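Local coordinates for protein anti-restriction endonuclease (Enterobacteria phage T4, PDB 3WX4) that mimics DNA, inhibiting DNA binding by the bacterial histone-like protein H-NS and blocking the host McrA restriction endonuclease, at residues Q10-I15 / G50-L55; N27-I32 / S56-F61; E38-E43 / M79-D84. One frame throughout, in Å; residues are numbered along the deposited sequence.

Interactions 1 and 2 lie side by side, their centres about 9 Å apart, and both reach the antiparallel sheet. Strand 2-14 pairs with strand 60-65, joining the two contacts through probable hydrogen bonds from Phe61 N to Phe13 O and from Ile15 N to Gly59 O, each 2.8 Å long. Interaction 3 is purely helical, with its centre about 15 Å from that of interaction 1 and 14 Å from that of interaction 2. It shares helix 26-43 with interaction 2, although their nearest atoms stay about 6 Å apart. It meets interaction 1 through packing, as where Phe13 CE1 lies 3.9 Å from Met79 SD and Ile15 CD1 lies 4.0 Å from Val82 CG2.

Interaction 1: Q10-I15 / G50-L55; sequences QYTFKI and GTYKDL
Across the antiparallel sheet, Tyr52, which follows Thr51 in the chain from strand 47-51, reaches over the middle strand 60-65 to Thr12 on the far strand 2-14. The backbones are well separated, with the CA atoms of Thr12 and Tyr52 9.5 Å apart, and the length of the tyrosine side chain spans the gap. Its end carries the one hydrogen bond of the contact, between Tyr52 OH and Thr12 OG1 at 2.7 Å, in which either hydroxyl could be the donor. The threonine rotamer supports this meeting: at chi1 -68° OG1 lies beside the backbone N while CG2 is anti to that N, and both branches come near the phenol. Thr12 CG2 brushes the ring carbon CE2 of Tyr52 at 4.1 Å. The sheet has strand order 2-14, 60-65, 47-51; within one chain 2-14 and 47-51 lie at the two borders, and the hydroxyl bond links strand 2-14 to the chain leading on from 47-51. On the middle strand, Tyr62 touches both Tyr52 and Gln10. The extended chain of Gln10 comes from the direction opposite to Tyr52 and brings OE1 to 3.9 Å from Tyr52 OH, too long to be a hydrogen bond; its amide plane is turned 45° from the ring. In the assembly Gln10 to Phe13 pair antiparallel with a strand of the second subunit, which continues the sheet.

Interaction 2: N27-I32 / S56-F61; sequences NLYHSI and SKAGYF
Tyr29 extends from helix 26-43 and meets the turn leading into strand 60-65 with its hydroxyl. This is the close part of the contact, and all three residues that meet in it are buried. Gly59 N donates to Tyr29 OH over 2.8 Å, with an N-H...O angle of 162°, so the bond is nearly straight. Beside it Ala58 CB, pointing toward the helix, lies 4.2 Å from Tyr29 CZ and adds an apolar touch to the polar one. The ring gets there because CG is anti to the backbone N (chi1 164°), which carries the phenol out from the helix. Residues 57-60 form a type II beta turn, closed by Tyr60 N to Lys57 O at 2.9 Å. Gly59 holds its third position with a positive phi of 84°, the conformation in which such turns commonly use glycine. Its N-H takes no part in the closing bond, and the tyrosine hydroxyl satisfies it inside the protein. Tyr22 of helix 16-24 packs edge-to-face with Tyr29 and also touches Ala58, bringing a second helix to the same turn. Away from this junction the contact opens out. Lys57 and Tyr60 start away from helix 26-43, with Lys57 CA lying over one face of the Tyr60 ring. On the helix, Asn27, His30 and Ser31 are exposed, and Ser31 OG bonds back to Asn27 O at 3.2 Å.

Interaction 3: E38-E43 / M79-D84; sequences EELHLE and MIYVHD
Tyr81 OH sits close against Glu43, 3.3 Å from its CB and 3.6 Å from its OE1, yet no hydrogen bond joins the two residues. Asn44 ND2 makes a weak hydrogen bond with the hydroxyl and also bonds to Leu40 O. The Tyr81 ring is the centre of the contact and is met over a face and at an edge by helix 26-43. Over one face lies the methyl CD2 of Leu40, 3.5 Å from the ring centroid and 21° off the normal, a CH-pi contact displaced toward the rim and closest at CD2 of Tyr81 (3.3 Å). Leucine and tyrosine pass one another head to tail, each reaching toward the other's helix. At the edge of the ring, near its plane, are two carboxylate oxygens: Glu39 OE2, 4.2 Å from Tyr81 CD1, and Glu43 OE1. Glu43 reaches this edge by a bend at chi2 (-136°), and its carboxylate is turned 73° from the ring. Glu39 and Glu43 stand about one helical turn apart, while Leu40, next to Glu39, covers the face. Glu39 OE2 and Asp84 OD2 are 6.2 Å apart, not in contact; with Glu43 they would probably make this side acidic, as suits a DNA mimic. The two segments run oblique to each other, nearer antiparallel than parallel, and helix 71-84 also lays Tyr81 and Val82 against Leu36 of helix 26-43. Beyond the pair, Leu40 packs on Phe47 and Ile49 of strand 47-51, and His41 NE2 bonds to Ile49 N, joining helix 26-43 to the sheet.

Interaction 1: Q10-I15 / G50-L55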
loop_
_atom_site.group_PDB
_atom_site.type_symbol
_atom_site.label_atom_id
_atom_site.label_comp_id
_atom_site.label_asym_id
_atom_site.label_seq_id
_atom_site.Cartn_x
_atom_site.Cartn_y
_atom_site.Cartn_z
ATOM N N GLN A 10 7.621 -6.762 6.663
ATOM C CA GLN A 10 6.667 -5.820 7.282
ATOM C C GLN A 10 7.432 -5.286 8.509
ATOM O O GLN A 10 7.840 -6.079 9.355
ATOM C CB GLN A 10 5.391 -6.535 7.751
ATOM C CG GLN A 10 4.552 -5.683 8.727
ATOM C CD GLN A 10 3.219 -6.345 9.141
ATOM O OE1 GLN A 10 2.813 -6.290 10.323
ATOM N NE2 GLN A 10 2.528 -6.942 8.176
ATOM N N TYR A 11 7.642 -3.973 8.615
ATOM C CA TYR A 11 8.402 -3.425 9.726
ATOM C C TYR A 11 7.478 -2.920 10.833
ATOM O O TYR A 11 6.344 -2.552 10.541
ATOM C CB TYR A 11 9.227 -2.224 9.259
ATOM C CG TYR A 11 10.262 -2.580 8.234
ATOM C CD1 TYR A 11 11.509 -3.029 8.629
ATOM C CD2 TYR A 11 9.963 -2.566 6.870
ATOM C CE1 TYR A 11 12.454 -3.478 7.684
ATOM C CE2 TYR A 11 10.905 -3.012 5.923
ATOM C CZ TYR A 11 12.145 -3.471 6.359
ATOM O OH TYR A 11 13.076 -4.004 5.474
ATOM N N THR A 12 7.980 -2.915 12.072
ATOM C CA THR A 12 7.246 -2.341 13.195
ATOM C C THR A 12 8.052 -1.099 13.510
ATOM O O THR A 12 9.232 -1.172 13.897
ATOM C CB THR A 12 7.219 -3.259 14.399
ATOM O OG1 THR A 12 6.435 -4.393 14.085
ATOM C CG2 THR A 12 6.600 -2.552 15.585
ATOM N N PHE A 13 7.443 0.047 13.287
ATOM C CA PHE A 13 8.097 1.315 13.519
ATOM C C PHE A 13 7.485 1.921 14.782
ATOM O O PHE A 13 6.273 2.112 14.830
ATOM C CB PHE A 13 7.832 2.230 12.313
ATOM C CG PHE A 13 8.564 3.527 12.371
ATOM C CD1 PHE A 13 7.893 4.730 12.155
ATOM C CD2 PHE A 13 9.942 3.558 12.626
ATOM C CE1 PHE A 13 8.557 5.950 12.189
ATOM C CE2 PHE A 13 10.643 4.767 12.662
ATOM C CZ PHE A 13 9.955 5.987 12.442
ATOM N N LYS A 14 8.302 2.199 15.797
ATOM C CA LYS A 14 7.804 2.798 17.033
ATOM C C LYS A 14 7.969 4.276 16.950
ATOM O O LYS A 14 9.054 4.766 16.636
ATOM C CB LYS A 14 8.591 2.281 18.229
ATOM C CG LYS A 14 8.190 2.850 19.599
ATOM C CD LYS A 14 8.903 1.975 20.676
ATOM C CE LYS A 14 8.963 2.658 21.999
ATOM N NZ LYS A 14 9.895 1.939 22.886
ATOM N N ILE A 15 6.899 5.018 17.205
ATOM C CA ILE A 15 7.005 6.439 17.151
ATOM C C ILE A 15 6.856 6.860 18.580
ATOM O O ILE A 15 5.741 6.941 19.131
ATOM C CB ILE A 15 5.936 7.040 16.212
ATOM C CG1 ILE A 15 6.119 6.475 14.807
ATOM C CG2 ILE A 15 6.071 8.536 16.161
ATOM C CD1 ILE A 15 5.088 6.975 13.786
ATOM N N GLY A 50 -0.163 1.186 9.149
ATOM C CA GLY A 50 -1.396 1.027 9.912
ATOM C C GLY A 50 -1.050 0.820 11.378
ATOM O O GLY A 50 0.095 0.506 11.761
ATOM N N THR A 51 -2.060 1.004 12.230
ATOM C CA THR A 51 -1.850 0.787 13.657
ATOM C C THR A 51 -2.091 -0.700 13.891
ATOM O O THR A 51 -2.609 -1.422 13.030
ATOM C CB THR A 51 -2.931 1.571 14.469
ATOM O OG1 THR A 51 -4.207 1.242 13.917
ATOM C CG2 THR A 51 -2.741 3.038 14.276
ATOM N N TYR A 52 -1.701 -1.147 15.078
ATOM C CA TYR A 52 -1.928 -2.520 15.528
ATOM C C TYR A 52 -3.184 -2.511 16.437
ATOM O O TYR A 52 -3.503 -1.483 17.007
ATOM C CB TYR A 52 -0.776 -2.978 16.379
ATOM C CG TYR A 52 0.444 -3.290 15.562
ATOM C CD1 TYR A 52 0.574 -4.517 14.887
ATOM C CD2 TYR A 52 1.455 -2.366 15.449
ATOM C CE1 TYR A 52 1.728 -4.802 14.104
ATOM C CE2 TYR A 52 2.597 -2.642 14.685
ATOM C CZ TYR A 52 2.724 -3.845 14.029
ATOM O OH TYR A 52 3.876 -4.090 13.322
ATOM N N LYS A 53 -3.831 -3.665 16.597
ATOM C CA LYS A 53 -5.018 -3.770 17.445
ATOM C C LYS A 53 -4.634 -3.751 18.939
ATOM O O LYS A 53 -5.378 -3.228 19.795
ATOM C CB LYS A 53 -5.762 -5.078 17.109
ATOM C CG LYS A 53 -6.484 -5.045 15.729
ATOM C CD LYS A 53 -6.815 -6.505 15.283
ATOM C CE LYS A 53 -7.413 -6.588 13.876
ATOM N NZ LYS A 53 -8.776 -5.921 13.851
ATOM N N ASP A 54 -3.490 -4.331 19.255
ATOM C CA ASP A 54 -3.036 -4.314 20.643
ATOM C C ASP A 54 -2.805 -2.894 21.130
ATOM O O ASP A 54 -1.951 -2.127 20.586
ATOM C CB ASP A 54 -1.700 -5.064 20.827
ATOM C CG ASP A 54 -1.820 -6.582 20.683
ATOM O OD1 ASP A 54 -2.929 -7.117 20.835
ATOM O OD2 ASP A 54 -0.778 -7.261 20.425
ATOM N N LEU A 55 -3.466 -2.529 22.221
ATOM C CA LEU A 55 -3.235 -1.205 22.763
ATOM C C LEU A 55 -1.831 -1.209 23.374
ATOM O O LEU A 55 -1.234 -0.168 23.528
ATOM C CB LEU A 55 -4.257 -0.888 23.862
ATOM C CG LEU A 55 -5.656 -0.609 23.282
ATOM C CD1 LEU A 55 -6.647 -0.372 24.434
ATOM C CD2 LEU A 55 -5.594 0.604 22.417
#

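Interaction 2: N27-I32 / S56-F61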
loop_
_atom_site.group_PDB
_atom_site.type_symbol
_atom_site.label_atom_id
_atom_site.label_comp_id
_atom_site.label_asym_id
_atom_site.label_seq_id
_atom_site.Cartn_x
_atom_site.Cartn_y
_atom_site.Cartn_z
ATOM N N ASN A 27 -7.505 9.930 23.647
ATOM C CA ASN A 27 -8.522 10.298 22.624
ATOM C C ASN A 27 -7.906 11.176 21.532
ATOM O O ASN A 27 -8.230 11.023 20.354
ATOM C CB ASN A 27 -9.673 11.063 23.250
ATOM C CG ASN A 27 -10.349 10.274 24.338
ATOM O OD1 ASN A 27 -10.665 9.083 24.160
ATOM N ND2 ASN A 27 -10.569 10.928 25.494
ATOM N N LEU A 28 -7.058 12.097 21.949
ATOM C CA LEU A 28 -6.379 12.950 20.951
ATOM C C LEU A 28 -5.495 12.044 20.133
ATOM O O LEU A 28 -5.436 12.118 18.899
ATOM C CB LEU A 28 -5.564 14.011 21.675
ATOM C CG LEU A 28 -4.803 14.953 20.749
ATOM C CD1 LEU A 28 -5.763 15.619 19.796
ATOM C CD2 LEU A 28 -4.070 15.988 21.604
ATOM N N TYR A 29 -4.816 11.131 20.814
ATOM C CA TYR A 29 -3.954 10.200 20.115
ATOM C C TYR A 29 -4.749 9.477 19.002
ATOM O O TYR A 29 -4.291 9.292 17.839
ATOM C CB TYR A 29 -3.438 9.176 21.098
ATOM C CG TYR A 29 -2.861 7.983 20.404
ATOM C CD1 TYR A 29 -1.523 7.980 19.951
ATOM C CD2 TYR A 29 -3.631 6.873 20.179
ATOM C CE1 TYR A 29 -0.997 6.889 19.288
ATOM C CE2 TYR A 29 -3.133 5.747 19.519
ATOM C CZ TYR A 29 -1.802 5.750 19.064
ATOM O OH TYR A 29 -1.357 4.635 18.409
ATOM N N HIS A 30 -5.936 9.024 19.352
ATOM C CA HIS A 30 -6.727 8.287 18.371
ATOM C C HIS A 30 -7.049 9.123 17.140
ATOM O O HIS A 30 -6.949 8.628 15.993
ATOM C CB HIS A 30 -8.040 7.764 19.009
ATOM C CG HIS A 30 -8.953 7.096 18.011
ATOM N ND1 HIS A 30 -8.905 5.743 17.741
ATOM C CD2 HIS A 30 -9.875 7.615 17.159
ATOM C CE1 HIS A 30 -9.761 5.451 16.766
ATOM N NE2 HIS A 30 -10.361 6.576 16.396
ATOM N N SER A 31 -7.405 10.378 17.370
ATOM C CA SER A 31 -7.732 11.336 16.282
ATOM C C SER A 31 -6.498 11.556 15.429
ATOM O O SER A 31 -6.523 11.421 14.193
ATOM C CB SER A 31 -8.109 12.717 16.843
ATOM O OG SER A 31 -9.184 12.598 17.745
ATOM N N ILE A 32 -5.385 11.867 16.072
ATOM C CA ILE A 32 -4.194 12.131 15.254
ATOM C C ILE A 32 -3.705 10.926 14.492
ATOM O O ILE A 32 -3.397 11.010 13.294
ATOM C CB ILE A 32 -3.057 12.673 16.118
ATOM C CG1 ILE A 32 -3.438 14.087 16.613
ATOM C CG2 ILE A 32 -1.750 12.583 15.330
ATOM C CD1 ILE A 32 -2.545 14.651 17.722
ATOM N N SER A 56 -1.296 -2.362 23.733
ATOM C CA SER A 56 0.073 -2.313 24.333
ATOM C C SER A 56 1.096 -1.807 23.235
ATOM O O SER A 56 2.235 -1.412 23.551
ATOM C CB SER A 56 0.498 -3.718 24.798
ATOM O OG SER A 56 0.316 -4.690 23.765
ATOM N N LYS A 57 0.636 -1.830 21.984
ATOM C CA LYS A 57 1.447 -1.380 20.862
ATOM C C LYS A 57 1.012 -0.029 20.358
ATOM O O LYS A 57 1.379 0.351 19.216
ATOM C CB LYS A 57 1.360 -2.371 19.734
ATOM C CG LYS A 57 2.005 -3.715 20.068
ATOM C CD LYS A 57 1.792 -4.657 18.852
ATOM C CE LYS A 57 2.435 -6.052 19.068
ATOM N NZ LYS A 57 2.170 -6.618 20.442
ATOM N N ALA A 58 0.238 0.708 21.172
ATOM C CA ALA A 58 -0.176 2.040 20.726
ATOM C C ALA A 58 1.114 2.821 20.427
ATOM O O ALA A 58 2.120 2.660 21.146
ATOM C CB ALA A 58 -0.991 2.751 21.824
ATOM N N GLY A 59 1.087 3.702 19.425
ATOM C CA GLY A 59 2.316 4.396 19.070
ATOM C C GLY A 59 3.235 3.607 18.121
ATOM O O GLY A 59 4.250 4.164 17.635
ATOM N N TYR A 60 2.944 2.325 17.877
ATOM C CA TYR A 60 3.737 1.522 16.940
ATOM C C TYR A 60 2.905 1.381 15.675
ATOM O O TYR A 60 1.685 1.273 15.756
ATOM C CB TYR A 60 3.961 0.086 17.377
ATOM C CG TYR A 60 4.569 -0.190 18.728
ATOM C CD1 TYR A 60 4.972 0.831 19.596
ATOM C CD2 TYR A 60 4.748 -1.506 19.131
ATOM C CE1 TYR A 60 5.547 0.522 20.845
ATOM C CE2 TYR A 60 5.307 -1.807 20.339
ATOM C CZ TYR A 60 5.701 -0.790 21.183
ATOM O OH TYR A 60 6.287 -1.170 22.360
ATOM N N PHE A 61 3.564 1.308 14.519
ATOM C CA PHE A 61 2.874 1.180 13.213
ATOM C C PHE A 61 3.476 0.062 12.408
ATOM O O PHE A 61 4.688 -0.159 12.524
ATOM C CB PHE A 61 3.029 2.478 12.434
ATOM C CG PHE A 61 2.347 3.610 13.086
ATOM C CD1 PHE A 61 1.054 3.947 12.712
ATOM C CD2 PHE A 61 2.938 4.256 14.182
ATOM C CE1 PHE A 61 0.341 4.910 13.425
ATOM C CE2 PHE A 61 2.245 5.222 14.920
ATOM C CZ PHE A 61 0.923 5.551 14.538
#

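Interaction 3: E38-E43 / M79-D84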
loop_
_atom_site.group_PDB
_atom_site.type_symbol
_atom_site.label_atom_id
_atom_site.label_comp_id
_atom_site.label_asym_id
_atom_site.label_seq_id
_atom_site.Cartn_x
_atom_site.Cartn_y
_atom_site.Cartn_z
ATOM N N GLU A 38 -4.430 8.139 7.354
ATOM C CA GLU A 38 -5.219 8.431 6.164
ATOM C C GLU A 38 -4.439 9.332 5.199
ATOM O O GLU A 38 -4.409 9.066 3.986
ATOM C CB GLU A 38 -6.513 9.111 6.571
ATOM C CG GLU A 38 -7.370 9.483 5.376
ATOM C CD GLU A 38 -8.658 10.068 5.853
ATOM O OE1 GLU A 38 -9.393 9.348 6.575
ATOM O OE2 GLU A 38 -8.906 11.256 5.543
ATOM N N GLU A 39 -3.814 10.376 5.732
ATOM C CA GLU A 39 -3.055 11.297 4.897
ATOM C C GLU A 39 -1.840 10.646 4.283
ATOM O O GLU A 39 -1.518 10.952 3.131
ATOM C CB GLU A 39 -2.642 12.580 5.652
ATOM C CG GLU A 39 -3.812 13.562 5.800
ATOM C CD GLU A 39 -3.423 14.943 6.399
ATOM O OE1 GLU A 39 -4.364 15.791 6.577
ATOM O OE2 GLU A 39 -2.204 15.163 6.697
ATOM N N LEU A 40 -1.157 9.772 5.015
ATOM C CA LEU A 40 0.013 9.097 4.445
ATOM C C LEU A 40 -0.428 8.229 3.269
ATOM O O LEU A 40 0.264 8.147 2.248
ATOM C CB LEU A 40 0.740 8.243 5.487
ATOM C CG LEU A 40 1.551 9.064 6.527
ATOM C CD1 LEU A 40 1.932 8.154 7.723
ATOM C CD2 LEU A 40 2.843 9.678 5.865
ATOM N N HIS A 41 -1.574 7.581 3.399
ATOM C CA HIS A 41 -2.073 6.763 2.310
ATOM C C HIS A 41 -2.569 7.606 1.141
ATOM O O HIS A 41 -2.444 7.203 -0.017
ATOM C CB HIS A 41 -3.206 5.857 2.793
ATOM C CG HIS A 41 -2.715 4.667 3.546
ATOM N ND1 HIS A 41 -3.463 4.026 4.512
ATOM C CD2 HIS A 41 -1.542 3.990 3.461
ATOM C CE1 HIS A 41 -2.773 3.001 4.985
ATOM N NE2 HIS A 41 -1.604 2.955 4.362
ATOM N N LEU A 42 -3.127 8.767 1.418
ATOM C CA LEU A 42 -3.644 9.547 0.311
ATOM C C LEU A 42 -2.537 10.173 -0.518
ATOM O O LEU A 42 -2.652 10.266 -1.736
ATOM C CB LEU A 42 -4.631 10.620 0.809
ATOM C CG LEU A 42 -6.014 10.090 1.251
ATOM C CD1 LEU A 42 -6.873 11.221 1.829
ATOM C CD2 LEU A 42 -6.766 9.453 0.051
ATOM N N GLU A 43 -1.437 10.520 0.134
ATOM C CA GLU A 43 -0.317 11.202 -0.524
ATOM C C GLU A 43 0.886 10.384 -0.877
ATOM O O GLU A 43 1.892 10.914 -1.350
ATOM C CB GLU A 43 0.080 12.351 0.369
ATOM C CG GLU A 43 -1.186 12.914 0.931
ATOM C CD GLU A 43 -1.224 14.391 0.914
ATOM O OE1 GLU A 43 -0.747 14.981 1.923
ATOM O OE2 GLU A 43 -1.712 14.945 -0.120
ATOM N N MET A 79 7.844 10.596 9.587
ATOM C CA MET A 79 8.197 11.584 10.599
ATOM C C MET A 79 7.899 12.992 10.208
ATOM O O MET A 79 7.542 13.796 11.062
ATOM C CB MET A 79 9.650 11.436 11.041
ATOM C CG MET A 79 9.926 10.073 11.650
ATOM S SD MET A 79 8.721 9.767 13.091
ATOM C CE MET A 79 9.034 11.246 14.048
ATOM N N ILE A 80 8.028 13.333 8.923
ATOM C CA ILE A 80 7.681 14.701 8.517
ATOM C C ILE A 80 6.213 14.983 8.871
ATOM O O ILE A 80 5.861 16.050 9.371
ATOM C CB ILE A 80 7.886 14.906 6.979
ATOM C CG1 ILE A 80 9.380 15.143 6.699
ATOM C CG2 ILE A 80 7.080 16.100 6.490
ATOM C CD1 ILE A 80 9.808 14.842 5.242
ATOM N N TYR A 81 5.345 14.028 8.563
ATOM C CA TYR A 81 3.923 14.191 8.882
ATOM C C TYR A 81 3.728 14.233 10.383
ATOM O O TYR A 81 2.966 15.042 10.867
ATOM C CB TYR A 81 3.115 13.031 8.305
ATOM C CG TYR A 81 2.901 13.152 6.826
ATOM C CD1 TYR A 81 1.665 13.548 6.316
ATOM C CD2 TYR A 81 3.919 12.812 5.928
ATOM C CE1 TYR A 81 1.429 13.588 4.930
ATOM C CE2 TYR A 81 3.708 12.849 4.557
ATOM C CZ TYR A 81 2.462 13.232 4.061
ATOM O OH TYR A 81 2.231 13.211 2.706
ATOM N N VAL A 82 4.424 13.370 11.121
ATOM C CA VAL A 82 4.283 13.365 12.593
ATOM C C VAL A 82 4.715 14.708 13.200
ATOM O O VAL A 82 3.989 15.315 14.010
ATOM C CB VAL A 82 5.103 12.178 13.256
ATOM C CG1 VAL A 82 5.144 12.356 14.836
ATOM C CG2 VAL A 82 4.502 10.843 12.843
ATOM N N HIS A 83 5.882 15.217 12.781
ATOM C CA HIS A 83 6.357 16.485 13.349
ATOM C C HIS A 83 5.398 17.610 13.109
ATOM O O HIS A 83 5.318 18.572 13.896
ATOM C CB HIS A 83 7.725 16.858 12.786
ATOM C CG HIS A 83 8.796 15.912 13.196
ATOM N ND1 HIS A 83 8.989 15.550 14.515
ATOM C CD2 HIS A 83 9.723 15.237 12.475
ATOM C CE1 HIS A 83 9.991 14.687 14.584
ATOM N NE2 HIS A 83 10.453 14.480 13.363
ATOM N N ASP A 84 4.658 17.518 12.016
ATOM C CA ASP A 84 3.728 18.584 11.729
ATOM C C ASP A 84 2.649 18.770 12.802
ATOM O O ASP A 84 2.134 19.870 12.946
ATOM C CB ASP A 84 3.072 18.366 10.373
ATOM C CG ASP A 84 2.328 19.610 9.907
ATOM O OD1 ASP A 84 3.008 20.665 9.788
ATOM O OD2 ASP A 84 1.088 19.551 9.689
#